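Local coordinates for protein putative nudix hydrolase family member (Chromobacterium violaceum, PDB 3F13) that probably acts as a hydrolase of the Nudix family, many of whose members use magnesium to cleave nucleoside diphosphates linked to other groups, at residues B[74-84]-B[119-130]; B[15-23]-B[41-52]. One frame throughout, in Å; residues are numbered along the deposited sequence.

Interaction 1 (B[74-84]-B[119-130]); sequences LFDHITPFNAH and EGRAILRRYARL
Phe75 lies under the side chain of Arg126, which runs back across one face of the ring. This is where helix 118-132 packs on the mixed sheet of the Nudix fold, over the hairpin of strands 70-78 and 82-90. The guanidinium is stacked flat on the ring, with centres 4.3 Å apart and planes at 18°. Arg126 CG makes a CH-pi contact with the same face. Arg126 CG is anti to the backbone N (chi1 -169°), and a bend at chi2 lays the chain along the ring. The stack leaves Arg126 NH2 near the backbone, where it gives a weak hydrogen bond to Asp76 O at 2.9 Å. Leu130 CD2 meets the ring edge at Phe75 CD2 and also packs on Leu74 CB, 3.8 Å away. Leu74 and Phe75 form a classic beta bulge opposite Val86, and both side chains turn to the helix. Leu74 CD1 reaches Tyr127 CD1 at 3.8 Å, while Tyr127 OH is bonded to Glu24.

Further along, Ile123 CG1 sits over a face of the His77 ring, 3.7 Å from its centroid. The methyl of Ala122 touches His77 CE1. Thr79 OG1 closes an ST turn by accepting from Phe81 N, and its CG2 packs against the carboxylate of Glu119. That carboxylate is turned 62° from the imidazole plane. His77 NE2 donates to Glu119 OE1 at 2.8 Å in a nearly straight bond, which lies in the ring plane but enters from above the carboxylate plane.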
# COMPACT_ATOMS: atom_id res chain seq x y z
N LEU B 74 9.28 1.48 -3.74
CA LEU B 74 10.55 0.94 -4.25
C LEU B 74 11.69 1.97 -4.17
O LEU B 74 12.76 1.67 -3.61
CB LEU B 74 10.37 0.51 -5.71
CG LEU B 74 9.16 -0.40 -5.95
CD1 LEU B 74 8.92 -0.66 -7.46
CD2 LEU B 74 9.39 -1.70 -5.15
N PHE B 75 11.48 3.17 -4.72
CA PHE B 75 12.57 4.16 -4.73
C PHE B 75 12.06 5.50 -5.23
O PHE B 75 10.91 5.60 -5.73
CB PHE B 75 13.73 3.70 -5.65
CG PHE B 75 13.29 3.24 -7.04
CD1 PHE B 75 13.08 4.16 -8.07
CD2 PHE B 75 13.11 1.89 -7.33
CE1 PHE B 75 12.68 3.74 -9.37
CE2 PHE B 75 12.71 1.46 -8.61
CZ PHE B 75 12.47 2.41 -9.63
N ASP B 76 12.94 6.50 -5.14
CA ASP B 76 12.65 7.84 -5.64
C ASP B 76 13.33 7.95 -7.00
O ASP B 76 14.39 7.35 -7.22
CB ASP B 76 13.24 8.91 -4.72
CG ASP B 76 12.79 8.77 -3.28
OD1 ASP B 76 11.59 8.51 -3.03
OD2 ASP B 76 13.66 8.89 -2.38
N HIS B 77 12.74 8.71 -7.92
CA HIS B 77 13.35 8.96 -9.20
C HIS B 77 13.21 10.46 -9.44
O HIS B 77 12.08 10.94 -9.57
CB HIS B 77 12.60 8.21 -10.29
CG HIS B 77 13.14 8.45 -11.66
ND1 HIS B 77 14.21 7.75 -12.16
CD2 HIS B 77 12.76 9.31 -12.63
CE1 HIS B 77 14.47 8.17 -13.39
NE2 HIS B 77 13.61 9.12 -13.69
N ILE B 78 14.31 11.21 -9.47
CA ILE B 78 14.17 12.64 -9.75
C ILE B 78 14.56 12.99 -11.20
O ILE B 78 15.47 12.42 -11.79
CB ILE B 78 14.95 13.56 -8.77
CG1 ILE B 78 16.46 13.39 -8.96
CG2 ILE B 78 14.53 13.25 -7.31
CD1 ILE B 78 17.31 14.43 -8.29
N THR B 79 13.87 13.98 -11.74
CA THR B 79 14.20 14.51 -13.06
C THR B 79 14.31 16.03 -12.89
O THR B 79 14.16 16.53 -11.78
CB THR B 79 13.07 14.22 -14.04
OG1 THR B 79 12.05 15.18 -13.82
CG2 THR B 79 12.51 12.81 -13.77
N PRO B 80 14.50 16.77 -13.99
CA PRO B 80 14.73 18.20 -13.76
C PRO B 80 13.53 18.93 -13.23
O PRO B 80 13.70 19.97 -12.60
CB PRO B 80 15.15 18.72 -15.15
CG PRO B 80 15.80 17.49 -15.82
CD PRO B 80 14.84 16.36 -15.36
N PHE B 81 12.34 18.36 -13.44
CA PHE B 81 11.08 18.99 -13.06
C PHE B 81 10.29 18.34 -11.92
O PHE B 81 9.51 19.03 -11.24
CB PHE B 81 10.17 19.07 -14.29
CG PHE B 81 10.63 20.08 -15.30
CD1 PHE B 81 10.18 21.40 -15.24
CD2 PHE B 81 11.54 19.72 -16.27
CE1 PHE B 81 10.62 22.34 -16.17
CE2 PHE B 81 12.00 20.65 -17.19
CZ PHE B 81 11.54 21.97 -17.14
N ASN B 82 10.46 17.03 -11.76
CA ASN B 82 9.61 16.22 -10.90
C ASN B 82 10.40 15.31 -9.95
O ASN B 82 11.49 14.82 -10.29
CB ASN B 82 8.68 15.39 -11.78
CG ASN B 82 7.71 16.29 -12.55
OD1 ASN B 82 7.10 17.18 -11.97
ND2 ASN B 82 7.62 16.09 -13.84
N ALA B 83 9.86 15.11 -8.76
CA ALA B 83 10.41 14.11 -7.84
C ALA B 83 9.43 12.95 -7.68
O ALA B 83 8.40 13.10 -7.05
CB ALA B 83 10.73 14.73 -6.47
N HIS B 84 9.74 11.78 -8.26
CA HIS B 84 8.80 10.68 -8.24
C HIS B 84 9.07 9.80 -7.03
O HIS B 84 10.23 9.58 -6.69
CB HIS B 84 8.98 9.75 -9.46
CG HIS B 84 8.64 10.40 -10.77
ND1 HIS B 84 7.49 10.10 -11.48
CD2 HIS B 84 9.31 11.31 -11.50
CE1 HIS B 84 7.48 10.80 -12.60
NE2 HIS B 84 8.58 11.53 -12.65
N GLU B 119 11.73 9.05 -19.02
CA GLU B 119 11.70 8.77 -17.57
C GLU B 119 10.94 7.48 -17.22
O GLU B 119 11.33 6.76 -16.29
CB GLU B 119 11.07 9.93 -16.81
CG GLU B 119 11.72 11.30 -17.07
CD GLU B 119 13.22 11.34 -16.75
OE1 GLU B 119 13.76 10.34 -16.22
OE2 GLU B 119 13.87 12.38 -17.04
N GLY B 120 9.85 7.21 -17.93
CA GLY B 120 9.14 5.92 -17.82
C GLY B 120 10.10 4.77 -18.09
O GLY B 120 10.15 3.78 -17.35
N ARG B 121 10.89 4.88 -19.16
CA ARG B 121 11.87 3.82 -19.43
C ARG B 121 12.95 3.72 -18.36
O ARG B 121 13.34 2.62 -17.98
CB ARG B 121 12.55 4.00 -20.80
CG ARG B 121 13.24 2.73 -21.26
CD ARG B 121 13.88 2.87 -22.68
NE ARG B 121 12.86 3.06 -23.73
CZ ARG B 121 12.35 2.09 -24.48
NH1 ARG B 121 12.73 0.83 -24.30
NH2 ARG B 121 11.44 2.37 -25.40
N ALA B 122 13.43 4.87 -17.88
CA ALA B 122 14.49 4.93 -16.87
C ALA B 122 14.00 4.20 -15.62
O ALA B 122 14.74 3.43 -14.98
CB ALA B 122 14.78 6.36 -16.51
N ILE B 123 12.75 4.47 -15.27
CA ILE B 123 12.22 3.87 -14.03
C ILE B 123 12.12 2.34 -14.18
O ILE B 123 12.41 1.57 -13.26
CB ILE B 123 10.86 4.53 -13.67
CG1 ILE B 123 11.08 5.96 -13.14
CG2 ILE B 123 10.08 3.62 -12.70
CD1 ILE B 123 9.81 6.87 -13.17
N LEU B 124 11.68 1.88 -15.35
CA LEU B 124 11.55 0.44 -15.56
C LEU B 124 12.89 -0.26 -15.55
O LEU B 124 12.98 -1.43 -15.14
CB LEU B 124 10.82 0.15 -16.88
CG LEU B 124 9.32 0.38 -16.82
CD1 LEU B 124 8.73 0.16 -18.20
CD2 LEU B 124 8.72 -0.54 -15.74
N ARG B 125 13.95 0.42 -16.00
CA ARG B 125 15.28 -0.20 -15.92
C ARG B 125 15.69 -0.45 -14.46
O ARG B 125 16.23 -1.49 -14.12
CB ARG B 125 16.34 0.67 -16.62
CG ARG B 125 16.22 0.62 -18.10
CD ARG B 125 17.61 0.77 -18.80
NE ARG B 125 17.45 0.22 -20.14
CZ ARG B 125 17.18 0.97 -21.18
NH1 ARG B 125 17.01 0.42 -22.38
NH2 ARG B 125 17.10 2.29 -21.03
N ARG B 126 15.46 0.54 -13.60
CA ARG B 126 15.84 0.45 -12.20
C ARG B 126 15.01 -0.61 -11.52
O ARG B 126 15.50 -1.36 -10.70
CB ARG B 126 15.62 1.79 -11.53
CG ARG B 126 16.22 1.88 -10.15
CD ARG B 126 16.69 3.34 -9.92
NE ARG B 126 16.80 3.66 -8.51
CZ ARG B 126 16.63 4.88 -8.02
NH1 ARG B 126 16.75 5.08 -6.72
NH2 ARG B 126 16.30 5.88 -8.82
N TYR B 127 13.72 -0.63 -11.85
CA TYR B 127 12.82 -1.64 -11.30
C TYR B 127 13.30 -3.04 -11.72
O TYR B 127 13.27 -4.00 -10.95
CB TYR B 127 11.41 -1.44 -11.85
CG TYR B 127 10.51 -2.62 -11.55
CD1 TYR B 127 10.09 -2.88 -10.25
CD2 TYR B 127 10.08 -3.49 -12.55
CE1 TYR B 127 9.27 -3.96 -9.96
CE2 TYR B 127 9.26 -4.58 -12.27
CZ TYR B 127 8.87 -4.80 -10.96
OH TYR B 127 8.04 -5.86 -10.65
N ALA B 128 13.71 -3.16 -12.97
CA ALA B 128 14.23 -4.45 -13.45
C ALA B 128 15.43 -4.92 -12.62
O ALA B 128 15.51 -6.11 -12.30
CB ALA B 128 14.61 -4.34 -14.91
N ARG B 129 16.34 -4.02 -12.29
CA ARG B 129 17.48 -4.35 -11.41
C ARG B 129 16.97 -4.79 -10.03
O ARG B 129 17.35 -5.83 -9.52
CB ARG B 129 18.42 -3.15 -11.21
CG ARG B 129 19.61 -3.05 -12.15
CD ARG B 129 20.49 -1.81 -11.82
NE ARG B 129 20.01 -0.64 -12.55
CZ ARG B 129 19.72 0.54 -12.01
NH1 ARG B 129 19.89 0.74 -10.70
NH2 ARG B 129 19.27 1.53 -12.79
N LEU B 130 16.11 -3.97 -9.44
CA LEU B 130 15.64 -4.22 -8.06
C LEU B 130 14.96 -5.58 -7.94
O LEU B 130 15.13 -6.29 -6.96
CB LEU B 130 14.66 -3.12 -7.64
CG LEU B 130 14.29 -3.05 -6.15
CD1 LEU B 130 15.53 -2.99 -5.29
CD2 LEU B 130 13.43 -1.81 -5.92

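Interaction 2 (B[15-23]-B[41-52]); sequences LARRATAII and LPGGKANRGELR
The Arg17 guanidinium has the methyl of Ala46 over one face, and backbone carbonyls and a water at its edge. Glu50 O lies in the guanidinium plane and accepts from both Arg17 NH1 and NH2, which are tilted from its carbonyl plane on the same face; the NH2 bond is 2.8 Å long. NH1 adds a weak bond to Asn47 O. Water 1 links Arg17 NH2 with the N and NE of Arg52, and water 2 joins Arg17 NH1 to Ala46 O. These bonds hold the group flat across the type II turn Asn47-Glu50. Within the turn, Asn47 N donates to Glu50 OE2 at 2.7 Å. The Arg52 guanidinium has Arg17 CG over the centre of one face, at 3.8 Å from Arg52 CZ. The two guanidinium planes stand 80° apart, and Arg52 NH2 is held by Ala83 O. The Arg18 guanidinium lies over the backbone of Gly44 and Lys45; the bend at chi3 (67°) folds it back there.

Strands 16-22 and 43-45 run antiparallel. Ala19 and Gly44 form the hydrogen-bonded pair, with Ala19 N to Gly44 O at 3.0 Å. Ala46 N to Arg17 O and Ala21 N to Pro42 O extend the pairing at either end. Gly43 CA comes within 3.2 Å of Ala19 O in a CA-H...O contact. Beyond it, Thr20 CG2 presses tightly on Leu41 CD1 at 3.5 Å, and Ile22 CD1 meets the same methyl at 3.7 Å. Residues 44-65 match the Nudix box, so this is the strand and loop that open the box and lead into helix 52-64, as in the loop-helix-loop motif of the family.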
# COMPACT_ATOMS: atom_id res chain seq x y z
N LEU B 15 11.03 21.07 -7.42
CA LEU B 15 10.51 19.88 -8.10
C LEU B 15 9.10 19.51 -7.60
O LEU B 15 8.86 19.50 -6.38
CB LEU B 15 11.44 18.69 -7.83
CG LEU B 15 12.90 18.84 -8.24
CD1 LEU B 15 13.65 17.49 -8.16
CD2 LEU B 15 12.97 19.40 -9.68
N ALA B 16 8.18 19.21 -8.51
CA ALA B 16 6.83 18.77 -8.11
C ALA B 16 6.81 17.31 -7.68
O ALA B 16 7.52 16.49 -8.24
CB ALA B 16 5.81 18.99 -9.23
N ARG B 17 5.98 17.00 -6.70
CA ARG B 17 5.93 15.60 -6.19
C ARG B 17 5.01 14.75 -7.05
O ARG B 17 3.83 15.11 -7.25
CB ARG B 17 5.46 15.58 -4.75
CG ARG B 17 6.44 16.24 -3.74
CD ARG B 17 5.84 16.16 -2.32
NE ARG B 17 4.52 16.80 -2.29
CZ ARG B 17 3.38 16.23 -1.89
NH1 ARG B 17 2.26 16.92 -1.95
NH2 ARG B 17 3.33 14.99 -1.39
N ARG B 18 5.53 13.64 -7.59
CA ARG B 18 4.68 12.78 -8.41
C ARG B 18 4.72 11.39 -7.82
O ARG B 18 5.72 11.04 -7.18
CB ARG B 18 5.14 12.74 -9.86
CG ARG B 18 4.94 14.09 -10.57
CD ARG B 18 5.22 14.01 -12.05
NE ARG B 18 4.27 13.17 -12.78
CZ ARG B 18 3.27 13.67 -13.51
NH1 ARG B 18 2.45 12.84 -14.14
NH2 ARG B 18 3.08 14.98 -13.57
N ALA B 19 3.65 10.62 -8.01
CA ALA B 19 3.70 9.17 -7.67
C ALA B 19 3.68 8.39 -8.97
O ALA B 19 3.02 8.81 -9.93
CB ALA B 19 2.50 8.74 -6.79
N THR B 20 4.37 7.26 -9.04
CA THR B 20 4.38 6.49 -10.28
C THR B 20 4.17 5.04 -9.87
O THR B 20 4.78 4.63 -8.87
CB THR B 20 5.73 6.65 -10.97
OG1 THR B 20 5.83 8.01 -11.45
CG2 THR B 20 5.90 5.65 -12.14
N ALA B 21 3.31 4.30 -10.60
CA ALA B 21 3.01 2.87 -10.27
C ALA B 21 3.63 1.90 -11.25
O ALA B 21 3.56 2.10 -12.47
CB ALA B 21 1.49 2.61 -10.28
N ILE B 22 4.18 0.84 -10.70
CA ILE B 22 4.56 -0.31 -11.49
C ILE B 22 3.55 -1.37 -11.15
O ILE B 22 3.52 -1.84 -10.01
CB ILE B 22 5.93 -0.85 -11.08
CG1 ILE B 22 7.06 0.10 -11.52
CG2 ILE B 22 6.10 -2.28 -11.68
CD1 ILE B 22 6.72 1.54 -11.49
N ILE B 23 2.68 -1.71 -12.12
CA ILE B 23 1.65 -2.71 -11.93
C ILE B 23 1.89 -3.87 -12.89
O ILE B 23 1.75 -3.70 -14.10
CB ILE B 23 0.27 -2.13 -12.24
CG1 ILE B 23 -0.06 -1.05 -11.22
CG2 ILE B 23 -0.81 -3.22 -12.18
CD1 ILE B 23 -1.22 -0.14 -11.69
N LEU B 41 4.42 5.11 -17.52
CA LEU B 41 3.87 4.47 -16.32
C LEU B 41 2.74 5.31 -15.71
O LEU B 41 2.81 6.53 -15.68
CB LEU B 41 4.96 4.31 -15.30
CG LEU B 41 6.02 3.29 -15.67
CD1 LEU B 41 7.10 3.51 -14.63
CD2 LEU B 41 5.54 1.81 -15.65
N PRO B 42 1.70 4.66 -15.19
CA PRO B 42 0.57 5.38 -14.60
C PRO B 42 0.99 6.21 -13.38
O PRO B 42 1.94 5.87 -12.71
CB PRO B 42 -0.39 4.27 -14.17
CG PRO B 42 0.30 2.95 -14.44
CD PRO B 42 1.54 3.20 -15.21
N GLY B 43 0.26 7.28 -13.06
CA GLY B 43 0.62 8.07 -11.89
C GLY B 43 0.25 9.51 -12.12
O GLY B 43 -0.45 9.81 -13.11
N GLY B 44 0.71 10.40 -11.25
CA GLY B 44 0.40 11.83 -11.42
C GLY B 44 0.93 12.69 -10.30
O GLY B 44 1.62 12.24 -9.42
N LYS B 45 0.59 13.97 -10.33
CA LYS B 45 1.08 14.87 -9.33
C LYS B 45 0.26 14.80 -8.05
O LYS B 45 -0.97 14.66 -8.08
CB LYS B 45 1.07 16.30 -9.89
CG LYS B 45 1.95 17.25 -9.13
CD LYS B 45 1.81 18.67 -9.68
CE LYS B 45 2.27 19.68 -8.66
NZ LYS B 45 2.94 20.84 -9.34
N ALA B 46 0.94 14.88 -6.92
CA ALA B 46 0.32 14.90 -5.59
C ALA B 46 -0.25 16.29 -5.25
O ALA B 46 0.38 17.29 -5.54
CB ALA B 46 1.35 14.53 -4.56
N ASN B 47 -1.41 16.36 -4.62
CA ASN B 47 -1.93 17.69 -4.22
C ASN B 47 -1.25 18.14 -2.95
O ASN B 47 -0.69 17.32 -2.20
CB ASN B 47 -3.44 17.64 -4.00
CG ASN B 47 -4.21 17.28 -5.25
OD1 ASN B 47 -5.14 16.47 -5.20
ND2 ASN B 47 -3.83 17.87 -6.37
N ARG B 48 -1.26 19.45 -2.69
CA ARG B 48 -0.81 19.94 -1.40
C ARG B 48 -1.57 19.21 -0.29
O ARG B 48 -2.75 18.94 -0.41
CB ARG B 48 -1.07 21.46 -1.31
CG ARG B 48 -0.09 22.32 -2.08
CD ARG B 48 -0.64 23.80 -2.08
NE ARG B 48 0.09 24.65 -3.01
CZ ARG B 48 -0.25 24.78 -4.28
NH1 ARG B 48 -1.33 24.15 -4.75
NH2 ARG B 48 0.47 25.56 -5.08
N GLY B 49 -0.89 18.87 0.80
CA GLY B 49 -1.53 18.14 1.88
C GLY B 49 -1.69 16.64 1.67
O GLY B 49 -2.15 15.94 2.57
N GLU B 50 -1.32 16.16 0.48
CA GLU B 50 -1.56 14.77 0.08
C GLU B 50 -0.23 14.08 -0.11
O GLU B 50 0.59 14.53 -0.92
CB GLU B 50 -2.28 14.74 -1.28
CG GLU B 50 -2.71 13.36 -1.74
CD GLU B 50 -3.35 13.40 -3.13
OE1 GLU B 50 -4.36 12.69 -3.34
OE2 GLU B 50 -2.83 14.15 -3.99
N LEU B 51 -0.01 12.98 0.61
CA LEU B 51 1.18 12.16 0.40
C LEU B 51 1.17 11.54 -1.00
O LEU B 51 0.12 11.33 -1.60
CB LEU B 51 1.18 11.04 1.42
CG LEU B 51 1.26 11.53 2.86
CD1 LEU B 51 1.02 10.35 3.84
CD2 LEU B 51 2.62 12.18 3.14
N ARG B 52 2.35 11.26 -1.54
CA ARG B 52 2.44 10.55 -2.83
C ARG B 52 1.75 9.20 -2.80
O ARG B 52 1.18 8.76 -3.80
CB ARG B 52 3.90 10.47 -3.30
CG ARG B 52 4.26 11.77 -4.01
CD ARG B 52 5.73 11.98 -4.24
NE ARG B 52 6.41 12.39 -3.02
CZ ARG B 52 7.70 12.73 -2.96
NH1 ARG B 52 8.23 13.05 -1.81
NH2 ARG B 52 8.46 12.80 -4.07
O HOH W 1 5.01 12.49 -0.24
O HOH W 2 1.93 19.09 -3.87
O HOH W 3 4.41 8.09 -14.11

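Interactions 1 and 2 meet on one sheet, where strands 16-25 and 82-90 run side by side and parallel. Their centres are about 12 Å apart. Ala83 N lies 2.8 Å from Ala16 O, a probable backbone hydrogen bond between the strands. His84 ND1 and Thr20 OG1, 2.7 Å apart, probably form a side-chain bond. Helix 118-132 is shared as well, because Ile123 of interaction 1 also packs on Ile22 and Leu41 of interaction 2. Helix 52-64 contacts Ala19, Ala21 and Pro42. Interaction 2 enters the Nudix box, whose glutamates bind the metal in related enzymes. Gly43 N is hydrogen-bonded to Glu63 OE1 of helix 52-64.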